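PDB 1RZ3: Rbstp0775 protein from Geobacillus stearothermophilus, which is of uncertain function but is probably an ATP-dependent kinase of the phosphoribulokinase/uridine kinase family, with the P-loop NTPase fold. Local coordinates for residues D5-L10 and A39-Q44; K12-I17 and F144-Y149; L82-E87 and K138-F143. All blocks are in the same frame, centred on the assembly; numbering follows the deposited sequence.

Interaction 1 of 3, residues D5-L10 and A39-Q44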
# COMPACT_ATOMS: atom_id res chain seq x y z
N ASP A 5 -15.02 -12.93 -10.34
CA ASP A 5 -15.39 -13.89 -9.31
C ASP A 5 -14.36 -13.91 -8.18
O ASP A 5 -14.71 -14.10 -7.02
CB ASP A 5 -15.52 -15.29 -9.92
CG ASP A 5 -16.52 -15.34 -11.06
OD1 ASP A 5 -16.26 -14.71 -12.10
OD2 ASP A 5 -17.56 -16.01 -10.90
N ARG A 6 -13.09 -13.71 -8.54
CA ARG A 6 -12.02 -13.71 -7.55
C ARG A 6 -12.13 -12.46 -6.67
O ARG A 6 -11.90 -12.52 -5.46
CB ARG A 6 -10.66 -13.73 -8.23
CG ARG A 6 -10.39 -15.00 -9.03
CD ARG A 6 -9.01 -14.97 -9.65
NE ARG A 6 -8.72 -16.19 -10.39
CZ ARG A 6 -7.60 -16.41 -11.07
NH1 ARG A 6 -6.65 -15.49 -11.10
NH2 ARG A 6 -7.42 -17.56 -11.72
N ILE A 7 -12.47 -11.34 -7.29
CA ILE A 7 -12.61 -10.09 -6.55
C ILE A 7 -13.81 -10.20 -5.62
O ILE A 7 -13.77 -9.72 -4.49
CB ILE A 7 -12.77 -8.91 -7.52
CG1 ILE A 7 -11.47 -8.71 -8.31
CG2 ILE A 7 -13.13 -7.64 -6.76
CD1 ILE A 7 -11.54 -7.65 -9.39
N ASP A 8 -14.88 -10.83 -6.09
CA ASP A 8 -16.07 -10.99 -5.27
C ASP A 8 -15.75 -11.92 -4.10
O ASP A 8 -16.24 -11.71 -2.99
CB ASP A 8 -17.22 -11.57 -6.09
CG ASP A 8 -17.84 -10.55 -7.02
OD1 ASP A 8 -18.20 -9.45 -6.55
OD2 ASP A 8 -17.95 -10.83 -8.23
N PHE A 9 -14.94 -12.94 -4.35
CA PHE A 9 -14.58 -13.87 -3.29
C PHE A 9 -13.74 -13.14 -2.23
O PHE A 9 -13.89 -13.38 -1.04
CB PHE A 9 -13.79 -15.05 -3.84
CG PHE A 9 -13.48 -16.11 -2.81
CD1 PHE A 9 -14.50 -16.91 -2.30
CD2 PHE A 9 -12.19 -16.27 -2.33
CE1 PHE A 9 -14.23 -17.85 -1.31
CE2 PHE A 9 -11.91 -17.21 -1.34
CZ PHE A 9 -12.94 -18.01 -0.83
N LEU A 10 -12.87 -12.25 -2.68
CA LEU A 10 -12.03 -11.50 -1.77
C LEU A 10 -12.91 -10.59 -0.91
O LEU A 10 -12.69 -10.44 0.29
CB LEU A 10 -11.00 -10.67 -2.55
CG LEU A 10 -10.02 -9.82 -1.74
CD1 LEU A 10 -9.31 -10.66 -0.69
CD2 LEU A 10 -9.01 -9.19 -2.69
N ALA A 39 -7.49 -2.47 -5.63
CA ALA A 39 -7.92 -1.67 -4.49
C ALA A 39 -9.17 -0.87 -4.81
O ALA A 39 -10.14 -0.90 -4.05
CB ALA A 39 -6.80 -0.74 -4.05
N ASN A 40 -9.15 -0.15 -5.93
CA ASN A 40 -10.29 0.66 -6.31
C ASN A 40 -11.56 -0.15 -6.57
O ASN A 40 -12.64 0.22 -6.11
CB ASN A 40 -9.96 1.51 -7.53
CG ASN A 40 -8.84 2.50 -7.26
OD1 ASN A 40 -8.69 3.00 -6.15
ND2 ASN A 40 -8.04 2.80 -8.29
N GLN A 41 -11.43 -1.25 -7.29
CA GLN A 41 -12.59 -2.08 -7.57
C GLN A 41 -13.13 -2.73 -6.30
O GLN A 41 -14.34 -2.83 -6.11
CB GLN A 41 -12.24 -3.16 -8.60
CG GLN A 41 -11.90 -2.61 -9.97
CD GLN A 41 -11.82 -3.68 -11.03
OE1 GLN A 41 -11.00 -4.59 -10.95
NE2 GLN A 41 -12.70 -3.59 -12.03
N LEU A 42 -12.22 -3.18 -5.44
CA LEU A 42 -12.62 -3.81 -4.19
C LEU A 42 -13.35 -2.82 -3.29
O LEU A 42 -14.41 -3.14 -2.74
CB LEU A 42 -11.39 -4.37 -3.47
CG LEU A 42 -11.68 -5.22 -2.23
CD1 LEU A 42 -12.56 -6.41 -2.62
CD2 LEU A 42 -10.36 -5.71 -1.64
N SER A 43 -12.80 -1.62 -3.14
CA SER A 43 -13.42 -0.61 -2.29
C SER A 43 -14.80 -0.26 -2.82
O SER A 43 -15.74 -0.03 -2.05
CB SER A 43 -12.54 0.64 -2.22
OG SER A 43 -12.37 1.22 -3.50
N GLN A 44 -14.93 -0.21 -4.14
CA GLN A 44 -16.21 0.10 -4.78
C GLN A 44 -17.25 -0.96 -4.42
O GLN A 44 -18.37 -0.65 -4.03
CB GLN A 44 -16.03 0.18 -6.30
CG GLN A 44 -17.26 0.65 -7.05
CD GLN A 44 -17.77 1.99 -6.54
OE1 GLN A 44 -18.26 2.10 -5.41
NE2 GLN A 44 -17.65 3.02 -7.37

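Interaction 2 of 3, residues K12-I17 and F144-Y149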
# COMPACT_ATOMS: atom_id res chain seq x y z
N LYS A 12 -16.01 -11.11 -0.10
CA LYS A 12 -16.71 -11.98 0.85
C LYS A 12 -15.78 -12.32 2.02
O LYS A 12 -16.17 -12.29 3.18
CB LYS A 12 -17.15 -13.27 0.17
CG LYS A 12 -17.99 -14.18 1.05
CD LYS A 12 -18.20 -15.55 0.42
CE LYS A 12 -16.88 -16.31 0.32
NZ LYS A 12 -16.24 -16.47 1.66
N THR A 13 -14.53 -12.64 1.69
CA THR A 13 -13.53 -12.97 2.70
C THR A 13 -13.35 -11.80 3.66
O THR A 13 -13.29 -11.98 4.88
CB THR A 13 -12.18 -13.30 2.02
OG1 THR A 13 -12.34 -14.49 1.23
CG2 THR A 13 -11.09 -13.53 3.06
N ILE A 14 -13.27 -10.59 3.11
CA ILE A 14 -13.09 -9.39 3.91
C ILE A 14 -14.30 -9.12 4.80
O ILE A 14 -14.16 -8.72 5.96
CB ILE A 14 -12.79 -8.17 3.00
CG1 ILE A 14 -11.37 -8.29 2.44
CG2 ILE A 14 -12.96 -6.86 3.78
CD1 ILE A 14 -11.04 -7.31 1.33
N LEU A 15 -15.50 -9.37 4.27
CA LEU A 15 -16.71 -9.13 5.04
C LEU A 15 -16.89 -10.14 6.18
O LEU A 15 -17.76 -9.96 7.04
CB LEU A 15 -17.93 -9.16 4.13
CG LEU A 15 -18.05 -8.01 3.12
CD1 LEU A 15 -19.21 -8.28 2.16
CD2 LEU A 15 -18.25 -6.70 3.87
N ALA A 16 -16.08 -11.20 6.19
CA ALA A 16 -16.16 -12.23 7.22
C ALA A 16 -15.18 -12.00 8.37
O ALA A 16 -15.25 -12.67 9.40
CB ALA A 16 -15.91 -13.62 6.59
N ILE A 17 -14.27 -11.05 8.19
CA ILE A 17 -13.27 -10.75 9.21
C ILE A 17 -13.89 -10.09 10.45
O ILE A 17 -14.71 -9.17 10.33
CB ILE A 17 -12.19 -9.80 8.67
CG1 ILE A 17 -11.50 -10.43 7.46
CG2 ILE A 17 -11.15 -9.51 9.77
CD1 ILE A 17 -10.53 -9.49 6.77
N PHE A 144 -1.84 -3.23 10.35
CA PHE A 144 -2.76 -3.85 9.39
C PHE A 144 -3.49 -5.00 10.07
O PHE A 144 -2.88 -5.82 10.75
CB PHE A 144 -2.00 -4.42 8.19
CG PHE A 144 -1.48 -3.37 7.24
CD1 PHE A 144 -2.33 -2.75 6.34
CD2 PHE A 144 -0.13 -3.03 7.25
CE1 PHE A 144 -1.85 -1.78 5.46
CE2 PHE A 144 0.36 -2.06 6.37
CZ PHE A 144 -0.51 -1.43 5.47
N ASP A 145 -4.81 -5.07 9.87
CA ASP A 145 -5.60 -6.16 10.43
C ASP A 145 -5.66 -7.30 9.44
O ASP A 145 -5.84 -8.46 9.81
CB ASP A 145 -7.03 -5.70 10.72
CG ASP A 145 -7.10 -4.71 11.85
OD1 ASP A 145 -6.73 -5.09 12.98
OD2 ASP A 145 -7.53 -3.57 11.60
N PHE A 146 -5.51 -6.97 8.16
CA PHE A 146 -5.62 -7.96 7.11
C PHE A 146 -4.79 -7.50 5.92
O PHE A 146 -4.91 -6.35 5.49
CB PHE A 146 -7.09 -8.08 6.71
CG PHE A 146 -7.36 -9.03 5.58
CD1 PHE A 146 -7.39 -10.41 5.80
CD2 PHE A 146 -7.60 -8.56 4.30
CE1 PHE A 146 -7.68 -11.29 4.77
CE2 PHE A 146 -7.89 -9.43 3.26
CZ PHE A 146 -7.93 -10.81 3.49
N VAL A 147 -3.96 -8.39 5.39
CA VAL A 147 -3.14 -8.04 4.24
C VAL A 147 -3.29 -9.08 3.14
O VAL A 147 -3.21 -10.29 3.40
CB VAL A 147 -1.64 -7.95 4.60
CG1 VAL A 147 -0.81 -7.69 3.34
CG2 VAL A 147 -1.41 -6.83 5.61
N VAL A 148 -3.53 -8.60 1.93
CA VAL A 148 -3.64 -9.46 0.76
C VAL A 148 -2.38 -9.21 -0.04
O VAL A 148 -2.02 -8.06 -0.28
CB VAL A 148 -4.82 -9.07 -0.15
CG1 VAL A 148 -4.91 -10.05 -1.33
CG2 VAL A 148 -6.11 -9.06 0.62
N TYR A 149 -1.68 -10.27 -0.44
CA TYR A 149 -0.48 -10.07 -1.26
C TYR A 149 -0.89 -10.46 -2.67
O TYR A 149 -1.38 -11.56 -2.90
CB TYR A 149 0.68 -10.95 -0.80
CG TYR A 149 1.92 -10.75 -1.65
CD1 TYR A 149 2.83 -9.73 -1.36
CD2 TYR A 149 2.16 -11.55 -2.77
CE1 TYR A 149 3.94 -9.51 -2.17
CE2 TYR A 149 3.27 -11.34 -3.59
CZ TYR A 149 4.16 -10.32 -3.28
OH TYR A 149 5.26 -10.11 -4.08

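Interaction 3 of 3, residues L82-E87 and K138-F143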
# COMPACT_ATOMS: atom_id res chain seq x y z
N LEU A 82 14.82 4.73 0.59
CA LEU A 82 14.72 6.18 0.52
C LEU A 82 13.48 6.76 -0.14
O LEU A 82 13.10 7.89 0.15
CB LEU A 82 15.96 6.74 -0.18
CG LEU A 82 17.31 6.28 0.39
CD1 LEU A 82 18.44 6.97 -0.35
CD2 LEU A 82 17.37 6.57 1.88
N GLN A 83 12.85 5.99 -1.03
CA GLN A 83 11.67 6.49 -1.73
C GLN A 83 10.52 6.90 -0.81
O GLN A 83 9.74 7.80 -1.13
CB GLN A 83 11.19 5.45 -2.75
CG GLN A 83 10.07 5.96 -3.64
CD GLN A 83 10.14 5.39 -5.04
OE1 GLN A 83 11.18 5.49 -5.70
NE2 GLN A 83 9.05 4.80 -5.51
N TRP A 84 10.41 6.21 0.33
CA TRP A 84 9.38 6.52 1.32
C TRP A 84 10.06 6.89 2.63
O TRP A 84 11.04 6.26 3.02
CB TRP A 84 8.48 5.30 1.59
CG TRP A 84 7.51 5.01 0.51
CD1 TRP A 84 6.25 5.52 0.37
CD2 TRP A 84 7.73 4.17 -0.63
NE1 TRP A 84 5.67 5.05 -0.79
CE2 TRP A 84 6.56 4.23 -1.42
CE3 TRP A 84 8.81 3.39 -1.06
CZ2 TRP A 84 6.44 3.52 -2.62
CZ3 TRP A 84 8.68 2.69 -2.26
CH2 TRP A 84 7.51 2.76 -3.02
N ASP A 85 9.56 7.92 3.30
CA ASP A 85 10.10 8.32 4.60
C ASP A 85 9.33 7.41 5.54
O ASP A 85 8.29 7.79 6.10
CB ASP A 85 9.77 9.79 4.90
CG ASP A 85 10.45 10.29 6.15
OD1 ASP A 85 10.70 9.47 7.06
OD2 ASP A 85 10.73 11.50 6.23
N VAL A 86 9.83 6.18 5.68
CA VAL A 86 9.19 5.16 6.50
C VAL A 86 8.81 5.60 7.91
O VAL A 86 7.69 5.36 8.35
CB VAL A 86 10.08 3.91 6.57
CG1 VAL A 86 9.42 2.84 7.42
CG2 VAL A 86 10.35 3.38 5.17
N GLU A 87 9.74 6.25 8.60
CA GLU A 87 9.48 6.70 9.97
C GLU A 87 8.42 7.79 10.06
O GLU A 87 7.56 7.75 10.95
CB GLU A 87 10.80 7.18 10.59
CG GLU A 87 10.68 7.78 11.96
CD GLU A 87 12.03 8.26 12.47
OE1 GLU A 87 12.79 8.86 11.68
OE2 GLU A 87 12.34 8.04 13.66
N LYS A 138 8.61 -4.24 8.46
CA LYS A 138 8.42 -4.33 9.91
C LYS A 138 7.78 -3.15 10.63
O LYS A 138 7.02 -3.33 11.57
CB LYS A 138 9.75 -4.66 10.59
CG LYS A 138 10.83 -3.61 10.37
CD LYS A 138 12.13 -4.01 11.06
CE LYS A 138 13.23 -2.97 10.85
NZ LYS A 138 13.52 -2.75 9.40
N GLU A 139 8.09 -1.94 10.18
CA GLU A 139 7.55 -0.73 10.80
C GLU A 139 6.04 -0.54 10.64
O GLU A 139 5.38 -0.02 11.54
CB GLU A 139 8.27 0.50 10.23
CG GLU A 139 9.77 0.60 10.51
CD GLU A 139 10.62 -0.36 9.68
OE1 GLU A 139 10.17 -0.85 8.62
OE2 GLU A 139 11.78 -0.62 10.08
N TRP A 140 5.51 -0.97 9.49
CA TRP A 140 4.09 -0.79 9.20
C TRP A 140 3.18 -1.98 9.52
O TRP A 140 2.00 -1.80 9.84
CB TRP A 140 3.92 -0.40 7.73
CG TRP A 140 4.71 0.83 7.32
CD1 TRP A 140 5.20 1.80 8.15
CD2 TRP A 140 5.02 1.25 5.99
NE1 TRP A 140 5.80 2.80 7.41
CE2 TRP A 140 5.70 2.48 6.08
CE3 TRP A 140 4.78 0.70 4.72
CZ2 TRP A 140 6.15 3.18 4.96
CZ3 TRP A 140 5.23 1.39 3.60
CH2 TRP A 140 5.90 2.62 3.73
N ARG A 141 3.72 -3.19 9.43
CA ARG A 141 2.97 -4.42 9.70
C ARG A 141 1.98 -4.43 10.87
O ARG A 141 0.84 -4.87 10.73
CB ARG A 141 3.93 -5.60 9.94
CG ARG A 141 4.66 -6.10 8.73
CD ARG A 141 5.05 -7.57 8.94
NE ARG A 141 6.08 -7.80 9.95
CZ ARG A 141 7.39 -7.73 9.72
NH1 ARG A 141 7.84 -7.43 8.51
NH2 ARG A 141 8.26 -7.98 10.69
N PRO A 142 2.41 -3.98 12.06
CA PRO A 142 1.53 -3.98 13.23
C PRO A 142 0.21 -3.24 13.07
O PRO A 142 -0.73 -3.49 13.81
CB PRO A 142 2.39 -3.34 14.32
CG PRO A 142 3.81 -3.54 13.84
CD PRO A 142 3.69 -3.31 12.36
N PHE A 143 0.14 -2.34 12.10
CA PHE A 143 -1.07 -1.55 11.93
C PHE A 143 -2.09 -2.05 10.92
O PHE A 143 -3.10 -1.39 10.67
CB PHE A 143 -0.66 -0.10 11.63
CG PHE A 143 0.25 0.47 12.67
CD1 PHE A 143 -0.24 0.77 13.94
CD2 PHE A 143 1.61 0.63 12.42
CE1 PHE A 143 0.62 1.20 14.95
CE2 PHE A 143 2.48 1.06 13.43
CZ PHE A 143 1.98 1.35 14.70

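Interaction 1 of 3, residues D5-L10 and A39-Q44
Ile7 CG2 and Leu42 CG take the same place at the first torsion, each standing anti to its own backbone N. In Ile7 the other branch, CG1, lies beside the N (chi1 -67°) and carries CD1 outward to Gln41, while CG2 turns to the Leu42 side. In Leu42 the anti position of CG (chi1 -173°) swings a side chain that does not start out directed at helix 3-15 round until its methyls reach it. Leu42 CD1 lies 4.0 Å from the carbonyl O of Ile7 and 4.4 Å from Ile7 CG2. Its other branch goes to the next turn, where Leu42 CD2 and Leu10 CD2 are 3.9 Å apart, the two leucines crossing at about a right angle. At the margin, the extended Gln41 chain brings OE1 to 3.5 Å from Ile7 CD1, also crossing at roughly a right angle.

The short helical axes approach to 10.1 Å with a crossing angle of -58°, and the closest pair of CA atoms, Ile7 and Leu42, is 6.7 Å apart. Four residues, Ile7, Leu10, Gln41 and Leu42, make the contact and bury 196 Å². In the fold, the N-terminal helix 3-15 is laid against helix 35-48, which follows a sequence consistent with a Walker A P-loop. Leu42 also touches Met129 of the central sheet, and Leu10 touches Phe197 on the edge strand.

No hydrogen bond links the segments. Methyl packing therefore carries the contact: it depends on shape and burial, and the amide oxygen of solvent-exposed Gln41 adds only a van der Waals touch.

Interaction 2 of 3, residues K12-I17 and F144-Y149
Ile17 drops its terminal methyl onto the ring of Phe146. With CG1 anti to the carbonyl carbon (chi1 -58°) and the chain extended beyond it, CD1 projects far enough to sit 3.3 Å above the ring plane. It is displaced toward the rim: Ile17 CD1 lies 3.4 Å from Phe146 CD1 and equally near Phe146 CG, on the half of the ring next to CB. Measured to the Phe146 centroid the Ile17 CD1 distance is 3.7 Å, 25° off the normal, a CH-pi contact over the face.

Phe146 reaches this place because CG is anti to its backbone N (chi1 177°), which sends the ring out from the strand toward helix 3-15. The strand, 146-150, is an inner strand of the parallel sheet of the P-loop NTPase fold, between 23-29 and 195-197; the ring thus joins one sheet face to the N-terminal helix and the loop that leaves it. Phe146 also rests on Leu25 of the adjacent strand and on Asp194.

The far end of the ring is met obliquely by two helix residues. Ile14 CG1 is 3.8 Å from Phe146 CE2, the isoleucine crossing the ring at about a right angle and continuing to CD1, which lies toward helix 35-48. One residue earlier, Thr13 gives its methyl: CG2 stands 4.2 Å from Phe146 CZ. The threonine hydroxyl takes no part, for OG1 turns back along its own helix and is hydrogen-bonded to the carbonyl O of Phe9, with CG2 left on the side of the aromatic ring.

Interaction 3 of 3, residues L82-E87 and K138-F143
Val86 opens helix 86-94 and meets Trp140 just where that helix is capped: Asp85 holds the N-cap position, OD1 bonding to Trp88 N, and is the centre of an inverse gamma turn. The tight part of the contact lies along the NE1 edge of the Trp140 indole. Its NE1 points, in the ring plane, at the carbonyl O of Val86, a nearly straight (166°) but long and weak hydrogen bond of 3.3 Å. That oxygen also receives Thr90 OG1, as expected inside a helical turn. Val86 CG1, placed anti to the backbone N, lies 3.6 Å from Trp140 NE1 and 4.0 Å from Trp140 CE2, so one valine supplies both the polar and the apolar partner. Phe94, further along the helix, stacks on the indole.

The approach to the second tryptophan is buried but loose, Trp140 CH2 standing 4.3 Å from Trp84 CB. Glu139, by contrast, faces solvent in part. Its CB and CG each pack 3.8 Å from Val86 CG1, and with the chain bent at chi2 (74°) OE1 stays 4.0 Å from Val86 CG1, while OE2 forms a salt bridge with Lys138 NZ at 2.8 Å.

In the fold
Interactions 1 and 2 form one continuous apolar patch along helix 3-15 and the residues just after it, their centres 11 Å apart. Leu42 CD2 of interaction 1 touches Ile14 CD1 of interaction 2 at 3.4 Å, and Leu10 CD1 meets Val148 CG2 at 3.8 Å, tying helix 35-48, helix 3-15 and strand 146-150 together. Interaction 3 lies across the chain's centre from interaction 1, centres about 25 Å and nearest atoms about 14 Å apart. It is nested within the loop closed by interaction 2, Phe143 running into Phe144. All three lie away from Asp124, seen to bind calcium in this protein though not in this chain; interaction 1 involves the helix after the probable P-loop.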